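Pectate lyase/Amb allergen (Acidovorax citrulli, PDB 4HWV) probably cleaves pectate, the plant cell-wall polysaccharide, by lyase chemistry, and binds calcium as a secreted protein of the polysaccharide lyase 1 family. Local coordinates at residues I18-A23 / G35-A40; S256-T261 / T265-G270. All coordinates share one frame; numbering follows the deposited sequence.

Interaction 1 of 2, residues I18-A23 / G35-A40; sequences IDSLGA and GGQGAA
The side-chain amide of Q37 meets S20 N and the side chains of D19, S20 and L21. Its CG lies anti to the backbone N (chi1 -171°), and the chain then bends at chi2, which carries the amide across to the other segment. Q37 OE1 accepts a hydrogen bond from S20 N at 2.9 Å. The bond is moderately bent, with the donor tilted 22° from the carbonyl plane. Water 2 gives OE1 a second bond at 2.7 Å and also bonds S20 OG. Two bonds thus grip this oxygen and limit the rotation of the amide. S20 OG also bonds S168 OG, on strand 167-171.

Both segments belong to the long N-terminal loop before strand 44-47, the start of the parallel beta-helix of this pectate lyase. The loop lies on the strands of that helix: D19 O bonds R198 of strand 192-198, and G36 N bonds S168. A type II turn from G36 to A39 puts Q37 and G38 at its corners, and the positive phi of G38 suits glycine there.

L21 packs across Q37 at about a right angle. Its CG is 3.7 Å from Q37 CD, and L21 CD1 is also 3.7 Å from Q37 NE2. D19, from the same segment as L21, brings its CB to 3.4 Å from Q37 OE1. The D19 carboxylate is turned 75° from the amide plane. Water 1 joins D19 OD2 to Q37 NE2, while the same OD2 also takes a hydrogen bond from M1 N.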
ATOM      1  N   ILE A  18     -13.135  21.185  15.220  1.00  7.20           N
ATOM      2  CA  ILE A  18     -14.193  21.274  14.216  1.00  7.54           C
ATOM      3  C   ILE A  18     -15.544  20.782  14.767  1.00  6.30           C
ATOM      4  O   ILE A  18     -15.597  19.906  15.634  1.00  5.41           O
ATOM      5  CB  ILE A  18     -13.825  20.486  12.924  1.00  8.58           C
ATOM      6  CG1 ILE A  18     -14.689  20.916  11.741  1.00 10.56           C
ATOM      7  CG2 ILE A  18     -13.902  18.969  13.141  1.00  8.17           C
ATOM      8  CD1 ILE A  18     -14.395  22.312  11.228  1.00 11.98           C
ATOM      9  N   ASP A  19     -16.628  21.358  14.266  1.00  5.59           N
ATOM     10  CA  ASP A  19     -17.959  20.915  14.662  1.00  6.04           C
ATOM     11  C   ASP A  19     -18.653  20.139  13.552  1.00  5.49           C
ATOM     12  O   ASP A  19     -17.992  19.634  12.648  1.00  5.93           O
ATOM     13  CB  ASP A  19     -18.803  22.094  15.164  1.00  7.61           C
ATOM     14  CG  ASP A  19     -19.058  23.147  14.096  1.00 11.16           C
ATOM     15  OD1 ASP A  19     -18.764  22.918  12.913  1.00 13.13           O
ATOM     16  OD2 ASP A  19     -19.583  24.197  14.446  1.00 14.60           O
ATOM     17  N   SER A  20     -19.978  20.037  13.634  1.00  4.96           N
ATOM     18  CA  SER A  20     -20.722  19.114  12.795  1.00  4.94           C
ATOM     19  C   SER A  20     -21.676  19.809  11.849  1.00  5.44           C
ATOM     20  O   SER A  20     -22.473  19.135  11.200  1.00  5.96           O
ATOM     21  CB  SER A  20     -21.491  18.105  13.648  1.00  4.99           C
ATOM     22  OG  SER A  20     -20.594  17.376  14.490  1.00  5.23           O
ATOM     23  N   LEU A  21     -21.586  21.136  11.757  1.00  6.31           N
ATOM     24  CA  LEU A  21     -22.498  21.907  10.918  1.00  5.94           C
ATOM     25  C   LEU A  21     -21.957  22.102   9.509  1.00  5.75           C
ATOM     26  O   LEU A  21     -20.735  22.133   9.290  1.00  6.65           O
ATOM     27  CB  LEU A  21     -22.749  23.269  11.542  1.00  7.96           C
ATOM     28  CG  LEU A  21     -23.400  23.119  12.905  1.00 10.60           C
ATOM     29  CD1 LEU A  21     -23.574  24.490  13.529  1.00 11.50           C
ATOM     30  CD2 LEU A  21     -24.733  22.410  12.788  1.00 11.86           C
ATOM     31  N   GLY A  22     -22.882  22.213   8.559  1.00  5.49           N
ATOM     32  CA  GLY A  22     -22.527  22.512   7.187  1.00  5.35           C
ATOM     33  C   GLY A  22     -23.142  21.595   6.153  1.00  4.72           C
ATOM     34  O   GLY A  22     -22.900  21.777   4.960  1.00  5.43           O
ATOM     35  N   ALA A  23     -23.937  20.616   6.575  1.00  4.12           N
ATOM     36  CA  ALA A  23     -24.550  19.693   5.623  1.00  4.84           C
ATOM     37  C   ALA A  23     -25.302  20.432   4.523  1.00  5.22           C
ATOM     38  O   ALA A  23     -25.994  21.415   4.759  1.00  6.59           O
ATOM     39  CB  ALA A  23     -25.470  18.710   6.349  1.00  5.50           C
ATOM     40  N   GLY A  35     -25.779  15.508  13.222  1.00  3.82           N
ATOM     41  CA  GLY A  35     -25.003  14.527  13.961  1.00  4.36           C
ATOM     42  C   GLY A  35     -25.154  14.734  15.457  1.00  3.91           C
ATOM     43  O   GLY A  35     -26.267  14.848  15.968  1.00  5.13           O
ATOM     44  N   GLY A  36     -24.027  14.798  16.156  1.00  3.77           N
ATOM     45  CA  GLY A  36     -24.032  15.012  17.591  1.00  4.26           C
ATOM     46  C   GLY A  36     -23.850  16.456  18.018  1.00  4.05           C
ATOM     47  O   GLY A  36     -23.526  16.702  19.192  1.00  5.34           O
ATOM     48  N   GLN A  37     -24.062  17.416  17.108  1.00  4.44           N
ATOM     49  CA  GLN A  37     -23.926  18.822  17.488  1.00  5.49           C
ATOM     50  C   GLN A  37     -24.726  19.112  18.759  1.00  6.46           C
ATOM     51  O   GLN A  37     -25.893  18.720  18.866  1.00  7.69           O
ATOM     52  CB  GLN A  37     -24.429  19.712  16.356  1.00  5.72           C
ATOM     53  CG  GLN A  37     -24.142  21.219  16.540  1.00  5.81           C
ATOM     54  CD  GLN A  37     -22.700  21.613  16.239  1.00  7.42           C
ATOM     55  OE1 GLN A  37     -21.902  20.838  15.715  1.00  7.44           O
ATOM     56  NE2 GLN A  37     -22.356  22.835  16.596  1.00 10.86           N
ATOM     57  N   GLY A  38     -24.105  19.801  19.711  1.00  6.97           N
ATOM     58  CA  GLY A  38     -24.772  20.125  20.966  1.00  7.86           C
ATOM     59  C   GLY A  38     -24.735  19.025  22.021  1.00  8.01           C
ATOM     60  O   GLY A  38     -25.343  19.157  23.091  1.00  8.45           O
ATOM     61  N   ALA A  39     -24.027  17.934  21.734  1.00  6.86           N
ATOM     62  CA  ALA A  39     -23.870  16.832  22.688  1.00  6.96           C
ATOM     63  C   ALA A  39     -23.473  17.305  24.069  1.00  7.08           C
ATOM     64  O   ALA A  39     -22.685  18.241  24.215  1.00  7.86           O
ATOM     65  CB  ALA A  39     -22.824  15.831  22.172  1.00  7.20           C
ATOM     66  N   ALA A  40     -23.977  16.598  25.074  1.00  6.37           N
ATOM     67  CA  ALA A  40     -23.550  16.820  26.443  1.00  7.61           C
ATOM     68  C   ALA A  40     -22.056  16.528  26.571  1.00  7.24           C
ATOM     69  O   ALA A  40     -21.481  15.725  25.818  1.00  6.98           O
ATOM     70  CB  ALA A  40     -24.333  15.909  27.391  1.00  8.58           C
TER
HETATM   71  O   HOH W   1     -19.576  24.415  17.195  1.00 20.96           O
HETATM   72  O   HOH W   2     -20.272  18.855  16.687  1.00  8.30           O

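Interaction 2 of 2, residues S256-T261 / T265-G270; sequences SVWHET and TDYSGG
The side chains of W258 and Y267 lie side by side and point the same way, but their rings are oblique, with planes 83° apart. The five-membered ring of W258 is 5.8 Å from the Y267 ring, centre to centre. W258 CB touches Y267 CB at 3.6 Å. Y267 O lies in the plane of the indole, at its edge. One face of the Y267 ring carries T265 CG2 over its centre, and E260 O lies at the ring edge. Farther out, W258 meets W212 edge-to-face, P131 touches both side chains, and Y267 OH bonds D219 O.

S256 OG donates to Y267 O at 2.7 Å, in the carbonyl plane. With chi1 at -178°, the S256 hydroxyl swings away from its own backbone N, toward Y267 O. It also accepts from W258 N, an ST turn. Y267 N bonds E260 O at 2.9 Å. The E260 carboxylate turns elsewhere, to R130 and G132 N.

D266 OD1 accepts from S268 N and from S268 OG, both reaching it from one face of the carboxylate. The first is an Asx turn. It lies within the type I turn from D266 to G269. T261 and D266 form a non-hydrogen-bonded antiparallel pair, and T265 O receives a CA-H contact from T261 CA at 3.2 Å. The arrangement is a small beta hairpin in a loop that projects from the pectate lyase beta-helix.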
ATOM      1  N   SER A 256      -6.008 -13.702  -9.911  1.00  7.10           N
ATOM      2  CA  SER A 256      -6.659 -15.000  -9.917  1.00  7.13           C
ATOM      3  C   SER A 256      -5.742 -16.070  -9.370  1.00  7.51           C
ATOM      4  O   SER A 256      -4.534 -16.059  -9.630  1.00  8.65           O
ATOM      5  CB  SER A 256      -7.037 -15.394 -11.347  1.00  7.44           C
ATOM      6  OG  SER A 256      -7.704 -16.648 -11.321  1.00  7.76           O
ATOM      7  N   VAL A 257      -6.336 -17.012  -8.659  1.00  7.05           N
ATOM      8  CA  VAL A 257      -5.626 -18.196  -8.199  1.00  7.16           C
ATOM      9  C   VAL A 257      -6.029 -19.439  -9.010  1.00  7.62           C
ATOM     10  O   VAL A 257      -5.581 -20.554  -8.731  1.00  8.82           O
ATOM     11  CB  VAL A 257      -5.830 -18.427  -6.693  1.00  7.79           C
ATOM     12  CG1 VAL A 257      -5.138 -17.327  -5.898  1.00  8.09           C
ATOM     13  CG2 VAL A 257      -7.333 -18.532  -6.342  1.00  7.71           C
ATOM     14  N   TRP A 258      -6.867 -19.248 -10.026  1.00  7.50           N
ATOM     15  CA  TRP A 258      -7.197 -20.340 -10.932  1.00  7.54           C
ATOM     16  C   TRP A 258      -6.230 -20.365 -12.098  1.00  9.21           C
ATOM     17  O   TRP A 258      -5.802 -19.314 -12.599  1.00  9.52           O
ATOM     18  CB  TRP A 258      -8.598 -20.175 -11.506  1.00  7.78           C
ATOM     19  CG  TRP A 258      -9.730 -19.939 -10.542  1.00  7.57           C
ATOM     20  CD1 TRP A 258     -10.760 -19.047 -10.731  1.00  7.83           C
ATOM     21  CD2 TRP A 258     -10.021 -20.626  -9.306  1.00  7.90           C
ATOM     22  NE1 TRP A 258     -11.657 -19.127  -9.697  1.00  8.01           N
ATOM     23  CE2 TRP A 258     -11.227 -20.072  -8.802  1.00  7.57           C
ATOM     24  CE3 TRP A 258      -9.372 -21.630  -8.557  1.00  8.07           C
ATOM     25  CZ2 TRP A 258     -11.804 -20.496  -7.604  1.00  8.71           C
ATOM     26  CZ3 TRP A 258      -9.969 -22.059  -7.358  1.00  8.11           C
ATOM     27  CH2 TRP A 258     -11.168 -21.484  -6.902  1.00  8.31           C
ATOM     28  N   HIS A 259      -5.906 -21.567 -12.557  1.00  9.86           N
ATOM     29  CA  HIS A 259      -5.002 -21.735 -13.693  1.00 11.65           C
ATOM     30  C   HIS A 259      -5.488 -22.928 -14.502  1.00 10.90           C
ATOM     31  O   HIS A 259      -4.894 -24.022 -14.488  1.00 12.21           O
ATOM     32  CB  HIS A 259      -3.529 -21.868 -13.266  1.00 14.08           C
ATOM     33  CG  HIS A 259      -3.300 -22.816 -12.131  1.00 16.90           C
ATOM     34  ND1 HIS A 259      -2.880 -24.114 -12.320  1.00 18.68           N
ATOM     35  CD2 HIS A 259      -3.432 -22.654 -10.793  1.00 18.89           C
ATOM     36  CE1 HIS A 259      -2.753 -24.709 -11.145  1.00 19.23           C
ATOM     37  NE2 HIS A 259      -3.084 -23.847 -10.204  1.00 19.71           N
ATOM     38  N   GLU A 260      -6.584 -22.688 -15.215  1.00  9.98           N
ATOM     39  CA  GLU A 260      -7.233 -23.716 -16.016  1.00 10.60           C
ATOM     40  C   GLU A 260      -8.184 -23.033 -16.964  1.00 11.01           C
ATOM     41  O   GLU A 260      -8.563 -21.867 -16.764  1.00 11.21           O
ATOM     42  CB  GLU A 260      -7.988 -24.716 -15.127  1.00 11.70           C
ATOM     43  CG  GLU A 260      -9.020 -24.072 -14.165  1.00 13.77           C
ATOM     44  CD  GLU A 260      -9.675 -25.108 -13.246  1.00 16.63           C
ATOM     45  OE1 GLU A 260      -9.113 -26.218 -13.085  1.00 20.20           O
ATOM     46  OE2 GLU A 260     -10.751 -24.834 -12.701  1.00 16.20           O
ATOM     47  N   THR A 261      -8.538 -23.759 -18.020  1.00 11.52           N
ATOM     48  CA  THR A 261      -9.568 -23.333 -18.961  1.00 12.73           C
ATOM     49  C   THR A 261     -10.740 -24.300 -18.891  1.00 12.70           C
ATOM     50  O   THR A 261     -10.566 -25.516 -18.995  1.00 13.89           O
ATOM     51  CB  THR A 261      -9.004 -23.248 -20.386  1.00 14.45           C
ATOM     52  OG1 THR A 261      -7.971 -22.249 -20.401  1.00 17.02           O
ATOM     53  CG2 THR A 261     -10.103 -22.880 -21.378  1.00 14.78           C
ATOM     54  N   THR A 265     -13.317 -20.665 -21.027  1.00 16.10           N
ATOM     55  CA  THR A 265     -12.928 -19.510 -20.232  1.00 15.51           C
ATOM     56  C   THR A 265     -11.563 -19.721 -19.598  1.00 12.89           C
ATOM     57  O   THR A 265     -11.339 -20.705 -18.898  1.00 12.58           O
ATOM     58  CB  THR A 265     -13.983 -19.194 -19.149  1.00 17.38           C
ATOM     59  OG1 THR A 265     -15.186 -18.764 -19.799  1.00 19.53           O
ATOM     60  CG2 THR A 265     -13.505 -18.100 -18.206  1.00 17.72           C
ATOM     61  N   ASP A 266     -10.640 -18.809 -19.881  1.00 11.82           N
ATOM     62  CA  ASP A 266      -9.350 -18.784 -19.218  1.00 11.68           C
ATOM     63  C   ASP A 266      -9.563 -18.219 -17.815  1.00 10.74           C
ATOM     64  O   ASP A 266      -9.709 -17.001 -17.628  1.00 10.52           O
ATOM     65  CB  ASP A 266      -8.378 -17.910 -20.013  1.00 12.35           C
ATOM     66  CG  ASP A 266      -6.986 -17.849 -19.397  1.00 13.71           C
ATOM     67  OD1 ASP A 266      -6.812 -18.226 -18.225  1.00 12.35           O
ATOM     68  OD2 ASP A 266      -6.046 -17.406 -20.097  1.00 16.58           O
ATOM     69  N   TYR A 267      -9.568 -19.113 -16.834  1.00  9.15           N
ATOM     70  CA  TYR A 267      -9.824 -18.718 -15.454  1.00  7.97           C
ATOM     71  C   TYR A 267      -8.695 -17.992 -14.747  1.00  8.41           C
ATOM     72  O   TYR A 267      -8.876 -17.554 -13.614  1.00  8.42           O
ATOM     73  CB  TYR A 267     -10.404 -19.870 -14.629  1.00  7.97           C
ATOM     74  CG  TYR A 267     -11.911 -19.947 -14.789  1.00  8.03           C
ATOM     75  CD1 TYR A 267     -12.742 -19.077 -14.091  1.00  7.97           C
ATOM     76  CD2 TYR A 267     -12.500 -20.866 -15.646  1.00  8.68           C
ATOM     77  CE1 TYR A 267     -14.118 -19.123 -14.226  1.00  8.32           C
ATOM     78  CE2 TYR A 267     -13.886 -20.928 -15.806  1.00  9.32           C
ATOM     79  CZ  TYR A 267     -14.690 -20.057 -15.086  1.00  8.96           C
ATOM     80  OH  TYR A 267     -16.062 -20.117 -15.214  1.00 10.26           O
ATOM     81  N   SER A 268      -7.559 -17.813 -15.420  1.00  9.24           N
ATOM     82  CA  SER A 268      -6.497 -16.955 -14.881  1.00 10.42           C
ATOM     83  C   SER A 268      -6.722 -15.465 -15.132  1.00 10.24           C
ATOM     84  O   SER A 268      -5.973 -14.633 -14.633  1.00 10.90           O
ATOM     85  CB  SER A 268      -5.125 -17.357 -15.418  1.00 11.49           C
ATOM     86  OG  SER A 268      -4.982 -16.970 -16.772  1.00 11.54           O
ATOM     87  N   GLY A 269      -7.757 -15.123 -15.892  1.00  9.86           N
ATOM     88  CA  GLY A 269      -8.006 -13.736 -16.236  1.00  9.93           C
ATOM     89  C   GLY A 269      -8.399 -12.839 -15.070  1.00 10.17           C
ATOM     90  O   GLY A 269      -8.843 -13.315 -14.010  1.00  9.95           O
ATOM     91  N   GLY A 270      -8.269 -11.529 -15.283  1.00 11.37           N
ATOM     92  CA  GLY A 270      -8.554 -10.537 -14.254  1.00 11.62           C
ATOM     93  C   GLY A 270      -9.968 -10.532 -13.712  1.00 11.15           C
ATOM     94  O   GLY A 270     -10.176 -10.109 -12.569  1.00 11.64           O
TER
HETATM   95  O   HOH W   3      -5.984 -12.355 -12.453  1.00 18.30           O

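From the N terminus, interaction 1 comes first. It closes a loop of 11 residues between 18-23 and 35-40, before the first strand of the chain, 44-47. Interaction 2 follows much later and joins 256-261 to 265-270 across only three residues. It lies between strands 243-245 and 281-283. The two loops are in series, so they neither nest nor cross. The centres of interaction 1 and interaction 2 are about 50 Å apart. They lie on opposite sides of the chain's centre and do not touch. Interaction 1 ties the N-terminal loop together against strands 167-171 and 192-198. Interaction 2 shapes an excursion that packs on helices 118-129 and 131-134. Both lie away from the calcium site.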